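Side-chain contacts in DNA polymerase III subunit delta (Bacillus subtilis, PDB 3ZH9), which probably acts as the wrench that opens the ring-shaped beta subunit dimer, so that the loading complex can place it on primed DNA for replication: residues A66-F69 / R75-V78; S104-P109 / T131-K136. One frame throughout, in Å; residues are numbered along the deposited sequence.

Interaction 1 of 2, residues A66-F69 / R75-V78; sequences AETF and RRLV
The guanidinium of Arg76 reaches across to the loop after helix 59-66 and donates to two successive backbone carbonyls. Arg76 NE bonds to Thr68 O at 2.7 Å and Arg76 NH2 to Phe69 O, also at 2.7 Å. The two oxygens lie at the guanidinium edge and close to its plane, whereas both donors stand above the carbonyl planes, 53° out at Thr68. With CG anti to the backbone N (chi1 162°), the chain runs out from the strand, then bends at chi3 to present this edge. NH1 bonds to Phe47 O.

Of the buried Ala66, Arg76 and Val78, the aliphatic pair packs closely: Val78 CG2 settles 3.8 Å from Ala66 CA, at the C-terminal end of helix 59-66, the crossover between parallel strands 49-53 and 76-81. Toward solvent, the exposed Thr68 turns its methyl group to the guanidinium, CG2 to Arg76 NH2 3.5 Å, its hydroxyl bonded to Ala64 O, while the exposed Phe69 ring meets Tyr112 edge-to-face. A leucine in place of Arg76 would probably leave the Thr68 and Phe69 carbonyls without these donors and the loop freer to shift. Neutral carbonyls thus receive the N-H groups, and the positive charge probably polarises them.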
loop_
_atom_site.group_PDB
_atom_site.type_symbol
_atom_site.label_atom_id
_atom_site.label_comp_id
_atom_site.label_asym_id
_atom_site.label_seq_id
_atom_site.Cartn_x
_atom_site.Cartn_y
_atom_site.Cartn_z
ATOM N N ALA A 66 -2.428 -11.435 27.237
ATOM C CA ALA A 66 -2.284 -10.019 27.571
ATOM C C ALA A 66 -2.248 -9.868 29.085
ATOM O O ALA A 66 -1.614 -8.960 29.624
ATOM C CB ALA A 66 -3.423 -9.237 26.989
ATOM N N GLU A 67 -2.908 -10.789 29.779
ATOM C CA GLU A 67 -2.986 -10.699 31.223
ATOM C C GLU A 67 -1.865 -11.444 31.945
ATOM O O GLU A 67 -1.868 -11.561 33.160
ATOM C CB GLU A 67 -4.386 -11.070 31.711
ATOM C CG GLU A 67 -5.241 -9.816 31.886
ATOM C CD GLU A 67 -6.722 -10.064 31.712
ATOM O OE1 GLU A 67 -7.115 -11.242 31.537
ATOM O OE2 GLU A 67 -7.491 -9.074 31.752
ATOM N N THR A 68 -0.884 -11.911 31.182
ATOM C CA THR A 68 0.296 -12.554 31.747
ATOM C C THR A 68 1.392 -11.516 31.954
ATOM O O THR A 68 1.610 -10.665 31.089
ATOM C CB THR A 68 0.836 -13.624 30.783
ATOM O OG1 THR A 68 -0.185 -14.592 30.532
ATOM C CG2 THR A 68 2.052 -14.323 31.374
ATOM N N PHE A 69 2.077 -11.575 33.093
ATOM C CA PHE A 69 3.239 -10.726 33.321
ATOM C C PHE A 69 4.271 -10.954 32.226
ATOM O O PHE A 69 4.415 -12.069 31.723
ATOM C CB PHE A 69 3.893 -11.020 34.676
ATOM C CG PHE A 69 3.021 -10.714 35.855
ATOM C CD1 PHE A 69 2.003 -9.780 35.763
ATOM C CD2 PHE A 69 3.224 -11.364 37.068
ATOM C CE1 PHE A 69 1.196 -9.496 36.854
ATOM C CE2 PHE A 69 2.424 -11.086 38.164
ATOM C CZ PHE A 69 1.407 -10.146 38.055
ATOM N N ARG A 75 7.874 -5.203 29.523
ATOM C CA ARG A 75 6.596 -5.182 28.831
ATOM C C ARG A 75 6.423 -6.381 27.927
ATOM O O ARG A 75 7.390 -6.993 27.481
ATOM C CB ARG A 75 6.436 -3.904 27.993
ATOM C CG ARG A 75 5.957 -2.678 28.760
ATOM C CD ARG A 75 5.061 -1.847 27.876
ATOM N NE ARG A 75 4.865 -0.473 28.335
ATOM C CZ ARG A 75 5.739 0.511 28.144
ATOM N NH1 ARG A 75 6.891 0.279 27.522
ATOM N NH2 ARG A 75 5.471 1.727 28.595
ATOM N N ARG A 76 5.164 -6.666 27.629
ATOM C CA ARG A 76 4.759 -7.748 26.758
ATOM C C ARG A 76 4.043 -7.091 25.571
ATOM O O ARG A 76 3.471 -6.015 25.715
ATOM C CB ARG A 76 3.833 -8.646 27.577
ATOM C CG ARG A 76 2.960 -9.592 26.840
ATOM C CD ARG A 76 2.078 -10.340 27.832
ATOM N NE ARG A 76 2.844 -11.224 28.712
ATOM C CZ ARG A 76 3.687 -12.164 28.285
ATOM N NH1 ARG A 76 3.890 -12.341 26.988
ATOM N NH2 ARG A 76 4.338 -12.923 29.153
ATOM N N LEU A 77 4.122 -7.703 24.393
ATOM C CA LEU A 77 3.418 -7.206 23.214
ATOM C C LEU A 77 2.454 -8.261 22.696
ATOM O O LEU A 77 2.848 -9.389 22.423
ATOM C CB LEU A 77 4.400 -6.816 22.102
ATOM C CG LEU A 77 3.814 -6.281 20.786
ATOM C CD1 LEU A 77 2.888 -5.080 21.020
ATOM C CD2 LEU A 77 4.940 -5.894 19.838
ATOM N N VAL A 78 1.188 -7.897 22.552
ATOM C CA VAL A 78 0.193 -8.841 22.073
ATOM C C VAL A 78 -0.506 -8.243 20.865
ATOM O O VAL A 78 -1.116 -7.172 20.954
ATOM C CB VAL A 78 -0.865 -9.195 23.146
ATOM C CG1 VAL A 78 -2.015 -9.980 22.512
ATOM C CG2 VAL A 78 -0.239 -9.976 24.316
#

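Interaction 2 of 2, residues S104-P109 / T131-K136; sequences SYIQSP and TKALKK
The amide N of Ser108, just past the Ile106 and Gln107 side chains that lean on Ala133, is shared by two carbonyl oxygens of its own helix end. It lies 3.0 Å from Tyr105 O and 3.2 Å from Ser104 O, and both bonds are weak, as the chain leaves helical geometry here. No hydrogen bond crosses to 131-136; the helices meet mainly through apolar side chains.

Ile106 carries most of the contact, through CD1. Its CG1 branch sits between the backbone N and the carbonyl carbon (chi1 81°), and the extended second torsion drives CD1 out toward helix 129-137. There the methyl group is 3.6 Å from Ala133 CB and 3.4 Å from Ala133 C, so it presses on backbone as well as side chain. Leu134 CD2 comes alongside, 3.4 Å from Ile106 CD1, its bond to CG lying across the line between the two methyl groups, a tight fit.

Both helices belong to the AAA+-like domain, whose five-stranded parallel sheet has the order expected of that P-loop NTPase fold. They precede strands 113-119 and 139-142 and lie together against one face of the sheet, where Leu134 also touches Leu117 of strand 113-119. Ala133, with no more than a methyl group, lets the backbones come close: its CA is 7.2 Å from Gln107 CA.

At the exposed margin the extended Gln107 chain brings its amide alongside, NE2 to Ala133 CB 4.0 Å. Glycerol, probably from the crystallisation liquor, lies close to the Gln107 side chain, and Lys136 NZ is hydrogen-bonded to glycerol too.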
loop_
_atom_site.group_PDB
_atom_site.type_symbol
_atom_site.label_atom_id
_atom_site.label_comp_id
_atom_site.label_asym_id
_atom_site.label_seq_id
_atom_site.Cartn_x
_atom_site.Cartn_y
_atom_site.Cartn_z
ATOM N N SER A 104 -14.169 -5.745 27.962
ATOM C CA SER A 104 -13.725 -5.708 29.350
ATOM C C SER A 104 -12.234 -5.450 29.458
ATOM O O SER A 104 -11.808 -4.651 30.279
ATOM C CB SER A 104 -14.057 -7.019 30.070
ATOM O OG SER A 104 -15.423 -7.066 30.440
ATOM N N TYR A 105 -11.445 -6.147 28.642
ATOM C CA TYR A 105 -9.993 -5.971 28.660
ATOM C C TYR A 105 -9.551 -4.546 28.306
ATOM O O TYR A 105 -8.737 -3.968 29.017
ATOM C CB TYR A 105 -9.256 -6.967 27.743
ATOM C CG TYR A 105 -7.760 -6.745 27.817
ATOM C CD1 TYR A 105 -7.001 -7.333 28.826
ATOM C CD2 TYR A 105 -7.120 -5.888 26.934
ATOM C CE1 TYR A 105 -5.637 -7.103 28.928
ATOM C CE2 TYR A 105 -5.763 -5.642 27.033
ATOM C CZ TYR A 105 -5.023 -6.253 28.024
ATOM O OH TYR A 105 -3.672 -6.016 28.130
ATOM N N ILE A 106 -10.048 -3.989 27.205
ATOM C CA ILE A 106 -9.562 -2.666 26.793
ATOM C C ILE A 106 -10.017 -1.589 27.775
ATOM O O ILE A 106 -9.397 -0.542 27.895
ATOM C CB ILE A 106 -9.954 -2.265 25.348
ATOM C CG1 ILE A 106 -11.382 -1.737 25.290
ATOM C CG2 ILE A 106 -9.688 -3.412 24.313
ATOM C CD1 ILE A 106 -11.691 -1.128 23.939
ATOM N N GLN A 107 -11.092 -1.872 28.495
ATOM C CA GLN A 107 -11.592 -0.944 29.504
ATOM C C GLN A 107 -10.737 -0.981 30.766
ATOM O O GLN A 107 -10.675 -0.012 31.513
ATOM C CB GLN A 107 -13.054 -1.258 29.815
ATOM C CG GLN A 107 -13.939 -1.143 28.580
ATOM C CD GLN A 107 -15.342 -1.676 28.796
ATOM O OE1 GLN A 107 -15.613 -2.393 29.766
ATOM N NE2 GLN A 107 -16.248 -1.327 27.885
ATOM N N SER A 108 -10.065 -2.104 30.989
ATOM C CA SER A 108 -9.178 -2.257 32.139
ATOM C C SER A 108 -7.999 -3.155 31.762
ATOM O O SER A 108 -7.947 -4.323 32.163
ATOM C CB SER A 108 -9.953 -2.862 33.314
ATOM O OG SER A 108 -9.101 -3.026 34.430
ATOM N N PRO A 109 -7.059 -2.623 30.964
ATOM C CA PRO A 109 -6.053 -3.493 30.338
ATOM C C PRO A 109 -4.873 -3.720 31.270
ATOM O O PRO A 109 -4.759 -3.027 32.277
ATOM C CB PRO A 109 -5.631 -2.691 29.097
ATOM C CG PRO A 109 -5.771 -1.242 29.554
ATOM C CD PRO A 109 -6.972 -1.228 30.486
ATOM N N THR A 131 -16.701 -0.843 19.248
ATOM C CA THR A 131 -16.134 0.292 18.536
ATOM C C THR A 131 -16.138 1.525 19.427
ATOM O O THR A 131 -15.172 2.277 19.463
ATOM C CB THR A 131 -16.918 0.592 17.266
ATOM O OG1 THR A 131 -16.943 -0.587 16.460
ATOM C CG2 THR A 131 -16.261 1.712 16.497
ATOM N N LYS A 132 -17.232 1.726 20.149
ATOM C CA LYS A 132 -17.332 2.868 21.039
ATOM C C LYS A 132 -16.267 2.747 22.120
ATOM O O LYS A 132 -15.604 3.729 22.467
ATOM C CB LYS A 132 -18.736 2.963 21.642
ATOM C CG LYS A 132 -19.836 3.143 20.601
ATOM C CD LYS A 132 -21.197 3.353 21.243
ATOM C CE LYS A 132 -22.301 3.422 20.197
ATOM N NZ LYS A 132 -23.585 3.894 20.784
ATOM N N ALA A 133 -16.074 1.528 22.615
ATOM C CA ALA A 133 -15.085 1.267 23.654
ATOM C C ALA A 133 -13.659 1.567 23.198
ATOM O O ALA A 133 -12.863 2.091 23.972
ATOM C CB ALA A 133 -15.194 -0.168 24.162
ATOM N N LEU A 134 -13.339 1.221 21.954
ATOM C CA LEU A 134 -12.024 1.511 21.383
ATOM C C LEU A 134 -11.776 3.010 21.208
ATOM O O LEU A 134 -10.697 3.512 21.509
ATOM C CB LEU A 134 -11.837 0.801 20.042
ATOM C CG LEU A 134 -11.706 -0.723 20.158
ATOM C CD1 LEU A 134 -11.921 -1.412 18.816
ATOM C CD2 LEU A 134 -10.362 -1.101 20.779
ATOM N N LYS A 135 -12.769 3.728 20.715
ATOM C CA LYS A 135 -12.583 5.159 20.478
ATOM C C LYS A 135 -12.308 5.898 21.794
ATOM O O LYS A 135 -11.671 6.946 21.810
ATOM C CB LYS A 135 -13.795 5.737 19.759
ATOM C CG LYS A 135 -13.956 5.193 18.334
ATOM C CD LYS A 135 -15.288 5.611 17.711
ATOM C CE LYS A 135 -15.418 7.125 17.678
ATOM N NZ LYS A 135 -16.289 7.558 16.553
ATOM N N LYS A 136 -12.801 5.341 22.895
ATOM C CA LYS A 136 -12.543 5.894 24.221
ATOM C C LYS A 136 -11.216 5.403 24.840
ATOM O O LYS A 136 -10.413 6.200 25.311
ATOM C CB LYS A 136 -13.716 5.596 25.167
ATOM C CG LYS A 136 -13.334 5.705 26.632
ATOM C CD LYS A 136 -14.418 6.340 27.487
ATOM C CE LYS A 136 -15.715 5.598 27.408
ATOM N NZ LYS A 136 -16.665 5.974 28.511
#

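Overall arrangement
From the N terminus, interaction 1 comes first and closes a short loop: five residues without helix or strand separate 66-69, which begins on the last residue of helix 59-66, from 75-78 on strand 76-81. Interaction 2 opens only later and closes a longer one, from helix 99-107 through strand 113-119 to helix 129-137. The two therefore follow in series, neither nested nor crossed, with centres about 17 Å apart. They meet at Tyr105, which lies in 104-109 but takes no part in interaction 2: its OH is 3.4 Å from Ala66 CB. Helix 99-107 thereby packs against helix 59-66 as well as helix 129-137, linking three helices beside one parallel sheet.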